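Local coordinates for protein oligogalacturonate-specific porin KdgM (Dickeya dadantii, PDB 4PR7) that forms a monomeric twelve-stranded beta-barrel porin in the bacterial outer membrane, passing oligogalacturonides, and is needed for full virulence, at residues N29-S34 with A64-K69; G59-A64 with G79-S84. All coordinates share one frame; numbering follows the deposited sequence.

Interaction 1 of 2, residues N29-S34 with A64-K69; sequences NGFGLS and ASYVYK. With OCT (N-octane), chain E.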
loop_
_atom_site.group_PDB
_atom_site.type_symbol
_atom_site.label_atom_id
_atom_site.label_comp_id
_atom_site.label_asym_id
_atom_site.label_seq_id
_atom_site.Cartn_x
_atom_site.Cartn_y
_atom_site.Cartn_z
ATOM N N ASN A 29 14.584 -3.631 -14.137
ATOM C CA ASN A 29 13.803 -4.238 -15.227
ATOM C C ASN A 29 12.290 -4.159 -15.022
ATOM O O ASN A 29 11.523 -4.577 -15.888
ATOM C CB ASN A 29 14.210 -5.700 -15.454
ATOM C CG ASN A 29 14.076 -6.552 -14.204
ATOM O OD1 ASN A 29 13.117 -6.437 -13.441
ATOM N ND2 ASN A 29 15.059 -7.399 -13.985
ATOM N N GLY A 30 11.855 -3.642 -13.880
ATOM C CA GLY A 30 10.425 -3.515 -13.606
ATOM C C GLY A 30 9.845 -4.626 -12.755
ATOM O O GLY A 30 8.758 -4.455 -12.219
ATOM N N PHE A 31 10.566 -5.744 -12.582
ATOM C CA PHE A 31 10.124 -6.804 -11.649
ATOM C C PHE A 31 10.251 -6.323 -10.214
ATOM O O PHE A 31 11.219 -5.630 -9.874
ATOM C CB PHE A 31 10.935 -8.098 -11.830
ATOM C CG PHE A 31 10.389 -9.289 -11.066
ATOM C CD1 PHE A 31 11.043 -9.772 -9.930
ATOM C CD2 PHE A 31 9.243 -9.935 -11.478
ATOM C CE1 PHE A 31 10.552 -10.882 -9.237
ATOM C CE2 PHE A 31 8.738 -11.033 -10.778
ATOM C CZ PHE A 31 9.393 -11.510 -9.659
ATOM N N GLY A 32 9.273 -6.694 -9.383
ATOM C CA GLY A 32 9.285 -6.330 -7.961
ATOM C C GLY A 32 8.794 -7.477 -7.094
ATOM O O GLY A 32 8.062 -8.363 -7.549
ATOM N N LEU A 33 9.229 -7.476 -5.852
ATOM C CA LEU A 33 8.915 -8.542 -4.936
ATOM C C LEU A 33 8.855 -7.947 -3.558
ATOM O O LEU A 33 9.689 -7.114 -3.220
ATOM C CB LEU A 33 10.047 -9.555 -4.939
ATOM C CG LEU A 33 9.789 -11.005 -5.285
ATOM C CD1 LEU A 33 11.089 -11.759 -4.953
ATOM C CD2 LEU A 33 8.592 -11.620 -4.570
ATOM N N SER A 34 7.929 -8.409 -2.734
ATOM C CA SER A 34 7.931 -7.987 -1.335
ATOM C C SER A 34 7.421 -9.109 -0.444
ATOM O O SER A 34 6.713 -10.023 -0.893
ATOM C CB SER A 34 7.069 -6.734 -1.155
ATOM O OG SER A 34 5.712 -7.046 -1.332
ATOM N N ALA A 64 4.418 -10.493 -5.842
ATOM C CA ALA A 64 5.264 -10.313 -7.022
ATOM C C ALA A 64 4.515 -9.505 -8.070
ATOM O O ALA A 64 3.301 -9.661 -8.240
ATOM C CB ALA A 64 5.726 -11.661 -7.602
ATOM N N SER A 65 5.241 -8.632 -8.765
ATOM C CA SER A 65 4.658 -7.783 -9.808
ATOM C C SER A 65 5.682 -7.322 -10.860
ATOM O O SER A 65 6.877 -7.553 -10.726
ATOM C CB SER A 65 3.965 -6.575 -9.184
ATOM O OG SER A 65 4.825 -5.822 -8.344
ATOM N N TYR A 66 5.174 -6.726 -11.929
ATOM C CA TYR A 66 5.973 -6.113 -12.998
ATOM C C TYR A 66 5.331 -4.765 -13.321
ATOM O O TYR A 66 4.134 -4.721 -13.634
ATOM C CB TYR A 66 5.933 -6.983 -14.274
ATOM C CG TYR A 66 7.265 -7.552 -14.748
ATOM C CD1 TYR A 66 7.570 -8.909 -14.583
ATOM C CD2 TYR A 66 8.210 -6.741 -15.395
ATOM C CE1 TYR A 66 8.784 -9.442 -15.024
ATOM C CE2 TYR A 66 9.428 -7.261 -15.833
ATOM C CZ TYR A 66 9.713 -8.616 -15.647
ATOM O OH TYR A 66 10.916 -9.155 -16.077
ATOM N N VAL A 67 6.108 -3.682 -13.259
ATOM C CA VAL A 67 5.677 -2.394 -13.757
ATOM C C VAL A 67 6.140 -2.320 -15.206
ATOM O O VAL A 67 7.338 -2.347 -15.480
ATOM C CB VAL A 67 6.279 -1.208 -12.971
ATOM C CG1 VAL A 67 5.779 0.126 -13.521
ATOM C CG2 VAL A 67 5.918 -1.298 -11.505
ATOM N N TYR A 68 5.189 -2.273 -16.134
ATOM C CA TYR A 68 5.498 -1.998 -17.534
ATOM C C TYR A 68 5.225 -0.531 -17.808
ATOM O O TYR A 68 4.102 -0.067 -17.623
ATOM C CB TYR A 68 4.635 -2.861 -18.456
ATOM C CG TYR A 68 4.988 -2.672 -19.902
ATOM C CD1 TYR A 68 5.957 -3.474 -20.517
ATOM C CD2 TYR A 68 4.377 -1.678 -20.664
ATOM C CE1 TYR A 68 6.290 -3.295 -21.856
ATOM C CE2 TYR A 68 4.708 -1.491 -21.996
ATOM C CZ TYR A 68 5.658 -2.298 -22.586
ATOM O OH TYR A 68 5.985 -2.090 -23.900
ATOM N N LYS A 69 6.235 0.197 -18.263
ATOM C CA LYS A 69 6.085 1.624 -18.568
ATOM C C LYS A 69 5.968 1.825 -20.069
ATOM O O LYS A 69 6.830 1.383 -20.821
ATOM C CB LYS A 69 7.285 2.406 -18.043
ATOM C CG LYS A 69 7.525 2.229 -16.554
ATOM C CD LYS A 69 8.652 3.142 -16.111
ATOM C CE LYS A 69 8.885 3.067 -14.617
ATOM N NZ LYS A 69 7.653 3.416 -13.860
HETATM C C1 OCT E . 8.242 -17.915 -2.445
HETATM C C2 OCT E . 7.291 -16.737 -2.509
HETATM C C3 OCT E . 7.102 -16.176 -3.924
HETATM C C4 OCT E . 5.795 -16.645 -4.556
HETATM C C5 OCT E . 5.244 -15.634 -5.551
HETATM C C6 OCT E . 6.216 -15.405 -6.703
HETATM C C7 OCT E . 5.506 -15.449 -8.051
HETATM C C8 OCT E . 6.402 -14.958 -9.169
#

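Interaction 2 of 2, residues G59-A64 with G79-S84; sequences GTEVVA and GFSLES. With OCT (N-octane), chain E; OCT (N-octane), chain F.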
loop_
_atom_site.group_PDB
_atom_site.type_symbol
_atom_site.label_atom_id
_atom_site.label_comp_id
_atom_site.label_asym_id
_atom_site.label_seq_id
_atom_site.Cartn_x
_atom_site.Cartn_y
_atom_site.Cartn_z
ATOM N N GLY A 59 0.404 -13.037 10.383
ATOM C CA GLY A 59 0.297 -13.437 8.994
ATOM C C GLY A 59 1.496 -13.010 8.192
ATOM O O GLY A 59 2.285 -12.172 8.637
ATOM N N THR A 60 1.617 -13.592 7.004
ATOM C CA THR A 60 2.716 -13.313 6.112
ATOM C C THR A 60 2.169 -13.163 4.705
ATOM O O THR A 60 1.507 -14.070 4.208
ATOM C CB THR A 60 3.762 -14.447 6.136
ATOM O OG1 THR A 60 4.457 -14.414 7.382
ATOM C CG2 THR A 60 4.787 -14.264 5.017
ATOM N N GLU A 61 2.446 -12.035 4.074
ATOM C CA GLU A 61 2.045 -11.827 2.694
ATOM C C GLU A 61 3.272 -11.668 1.833
ATOM O O GLU A 61 4.228 -11.016 2.248
ATOM C CB GLU A 61 1.168 -10.597 2.551
ATOM C CG GLU A 61 0.609 -10.433 1.144
ATOM C CD GLU A 61 -0.422 -9.329 1.035
ATOM O OE1 GLU A 61 -0.125 -8.203 1.476
ATOM O OE2 GLU A 61 -1.517 -9.590 0.493
ATOM N N VAL A 62 3.232 -12.268 0.648
ATOM C CA VAL A 62 4.253 -12.096 -0.374
ATOM C C VAL A 62 3.600 -11.578 -1.651
ATOM O O VAL A 62 2.530 -12.049 -2.046
ATOM C CB VAL A 62 4.969 -13.423 -0.699
ATOM C CG1 VAL A 62 6.071 -13.194 -1.724
ATOM C CG2 VAL A 62 5.566 -14.027 0.559
ATOM N N VAL A 63 4.267 -10.631 -2.307
ATOM C CA VAL A 63 3.764 -9.998 -3.540
ATOM C C VAL A 63 4.809 -10.047 -4.646
ATOM O O VAL A 63 5.972 -9.724 -4.409
ATOM C CB VAL A 63 3.374 -8.528 -3.293
ATOM C CG1 VAL A 63 2.696 -7.942 -4.522
ATOM C CG2 VAL A 63 2.427 -8.431 -2.099
ATOM N N ALA A 64 4.418 -10.493 -5.842
ATOM C CA ALA A 64 5.264 -10.313 -7.022
ATOM C C ALA A 64 4.515 -9.505 -8.070
ATOM O O ALA A 64 3.301 -9.661 -8.240
ATOM C CB ALA A 64 5.726 -11.661 -7.602
ATOM N N GLY A 79 -0.095 -7.665 -10.674
ATOM C CA GLY A 79 0.488 -8.203 -9.455
ATOM C C GLY A 79 -0.192 -9.470 -9.000
ATOM O O GLY A 79 -1.331 -9.721 -9.335
ATOM N N PHE A 80 0.544 -10.249 -8.223
ATOM C CA PHE A 80 0.116 -11.507 -7.683
ATOM C C PHE A 80 0.454 -11.509 -6.186
ATOM O O PHE A 80 1.592 -11.202 -5.809
ATOM C CB PHE A 80 0.875 -12.623 -8.405
ATOM C CG PHE A 80 0.666 -13.967 -7.798
ATOM C CD1 PHE A 80 -0.404 -14.742 -8.189
ATOM C CD2 PHE A 80 1.536 -14.449 -6.822
ATOM C CE1 PHE A 80 -0.604 -15.990 -7.626
ATOM C CE2 PHE A 80 1.332 -15.691 -6.243
ATOM C CZ PHE A 80 0.251 -16.452 -6.643
ATOM N N SER A 81 -0.508 -11.831 -5.316
ATOM C CA SER A 81 -0.184 -11.967 -3.893
ATOM C C SER A 81 -0.910 -13.115 -3.198
ATOM O O SER A 81 -2.055 -13.428 -3.518
ATOM C CB SER A 81 -0.467 -10.650 -3.145
ATOM O OG SER A 81 -1.776 -10.639 -2.596
ATOM N N LEU A 82 -0.211 -13.737 -2.250
ATOM C CA LEU A 82 -0.758 -14.762 -1.375
ATOM C C LEU A 82 -0.468 -14.341 0.045
ATOM O O LEU A 82 0.621 -13.845 0.329
ATOM C CB LEU A 82 -0.102 -16.116 -1.621
ATOM C CG LEU A 82 -0.251 -16.743 -2.997
ATOM C CD1 LEU A 82 0.541 -18.044 -3.043
ATOM C CD2 LEU A 82 -1.715 -17.004 -3.341
ATOM N N GLU A 83 -1.448 -14.534 0.923
ATOM C CA GLU A 83 -1.268 -14.307 2.341
ATOM C C GLU A 83 -1.611 -15.566 3.106
ATOM O O GLU A 83 -2.580 -16.251 2.789
ATOM C CB GLU A 83 -2.121 -13.135 2.840
ATOM C CG GLU A 83 -2.180 -13.060 4.367
ATOM C CD GLU A 83 -2.410 -11.669 4.936
ATOM O OE1 GLU A 83 -2.611 -10.693 4.184
ATOM O OE2 GLU A 83 -2.362 -11.566 6.170
ATOM N N SER A 84 -0.784 -15.859 4.109
ATOM C CA SER A 84 -0.992 -16.961 5.018
ATOM C C SER A 84 -0.919 -16.405 6.440
ATOM O O SER A 84 0.005 -15.664 6.759
ATOM C CB SER A 84 0.084 -18.029 4.806
ATOM O OG SER A 84 -0.186 -18.793 3.647
HETATM C C1 OCT E . 8.242 -17.915 -2.445
HETATM C C2 OCT E . 7.291 -16.737 -2.509
HETATM C C3 OCT E . 7.102 -16.176 -3.924
HETATM C C4 OCT E . 5.795 -16.645 -4.556
HETATM C C5 OCT E . 5.244 -15.634 -5.551
HETATM C C6 OCT E . 6.216 -15.405 -6.703
HETATM C C7 OCT E . 5.506 -15.449 -8.051
HETATM C C8 OCT E . 6.402 -14.958 -9.169
HETATM C C1 OCT F . -2.424 -13.718 -11.169
HETATM C C2 OCT F . -1.646 -12.700 -11.976
HETATM C C3 OCT F . -2.257 -11.305 -11.844
HETATM C C4 OCT F . -3.540 -11.104 -12.662
HETATM C C5 OCT F . -3.940 -9.630 -12.693
HETATM C C6 OCT F . -5.273 -9.396 -13.393
HETATM C C7 OCT F . -6.470 -9.609 -12.467
HETATM C C8 OCT F . -6.529 -8.556 -11.381
HETATM O O HOH W 1 -3.076 -11.811 -0.496
#

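Interaction 1 of 2, residues N29-S34 with A64-K69
Phe-31 and Tyr-66, directly opposed as an antiparallel non-hydrogen-bonded pair, meet with one face of the Tyr-66 ring turned to the backbone N and CB of Phe-31. Phe-31 CB sits over the face of the Tyr-66 ring, 4.2 Å from its centroid and 16° off the normal. With CG anti to the backbone N (chi1 -171°), the phenyl ring is carried along the sheet toward Ala-64, turning its edge to the tyrosine in an offset edge-to-face pair with planes at 66°; CD2 of Phe-31 comes to 3.6 Å from Tyr-66 CE1. At the tyrosine's own edge lies Asn-29 O, 3.4 Å from Tyr-66 CE2. Asn-29 OD1 accepts from Phe-31 N at 2.8 Å, in the carbonyl plane, an Asx turn that sets the chain entering the strand. Backbone bonds join Gly-32 with Ser-65 in both directions, and Val-67 N donates to Gly-30 O at 2.9 Å. On the other face Ser-65 OG is hydrogen-bonded to Arg-26 of strand 17-26, whose NE also reaches Gly-30 O. Phe-31, Leu-33, Ala-64 and Tyr-66 share the face that meets octane and detergent, where strand 31-41 runs between strands 17-26 and 57-69 in the barrel wall.

Interaction 2 of 2, residues G59-A64 with G79-S84
Strands 59-64 and 79-84 run antiparallel, their axes 4.6 Å apart at 169°, with paired backbone hydrogen bonds at Thr-60 with Ser-84, Val-62 with Leu-82 and Ala-64 with Phe-80. CA-H...O contacts fill the intervening positions.

The side chains divide largely by polarity. On one face stand Glu-61, Val-63, Ser-81 and Glu-83. Both glutamates are extended beyond CG, and they cross at about a right angle, with Glu-61 OE2 4.0 Å from Glu-83 OE1 and the carboxylate planes 63° apart. Two acids this close would be expected to repel, and basic groups probably offset this: Arg-92 forms a salt bridge with Glu-61, and Lys-38 one with Glu-83. A water lies 2.9 Å from Glu-61 OE2 and 2.7 Å from Ser-81 OG, bridging them; the serine hydroxyl is also hydrogen-bonded to Arg-92 O and Arg-112. Farther along this face, Val-63 CG2 packs on Ser-81 CB at 3.8 Å.

The reverse face is largely apolar and meets alkyl chains, with Thr-60 and Ser-84 as polar exceptions at one end. Val-62 CG1 lies 3.8 Å from C2 of one octane, and the same chain passes Phe-80 CE2 at 4.0 Å from its C5. A chi1 of 172° swings the Phe-80 ring away from its own backbone N, and its edge receives a second octane, C1 of which is in the ring plane and 3.7 Å from CD1 of Phe-80.

Alternation of this kind, charged and polar residues on one side and mainly apolar ones, in contact with alkyl chains, on the other, is characteristic of a beta-hairpin in the wall of an outer-membrane porin, whose polar face lines the channel; the acids and bases gathered here are consistent with such a lining.

Strand 57-69 is shared by both interactions: interaction 1 joins it to strand 31-41 along one edge, interaction 2 to strand 74-85 along the other, and Ala-64 belongs to both. A probable hydrogen bond from Val-63 N to Ser-34 O ties the two together. Each is partly buried, as expected of a one-layer barrel wall, but their chemistry differs with position. Interaction 1 lies where strand 31-41 begins, and its character comes from aromatic packing and a turn. Interaction 2 is a continuous strand pair nearer the centre of the chain, with an ionic cluster on one face. One octane touches both, consistent with a common apolar outer surface.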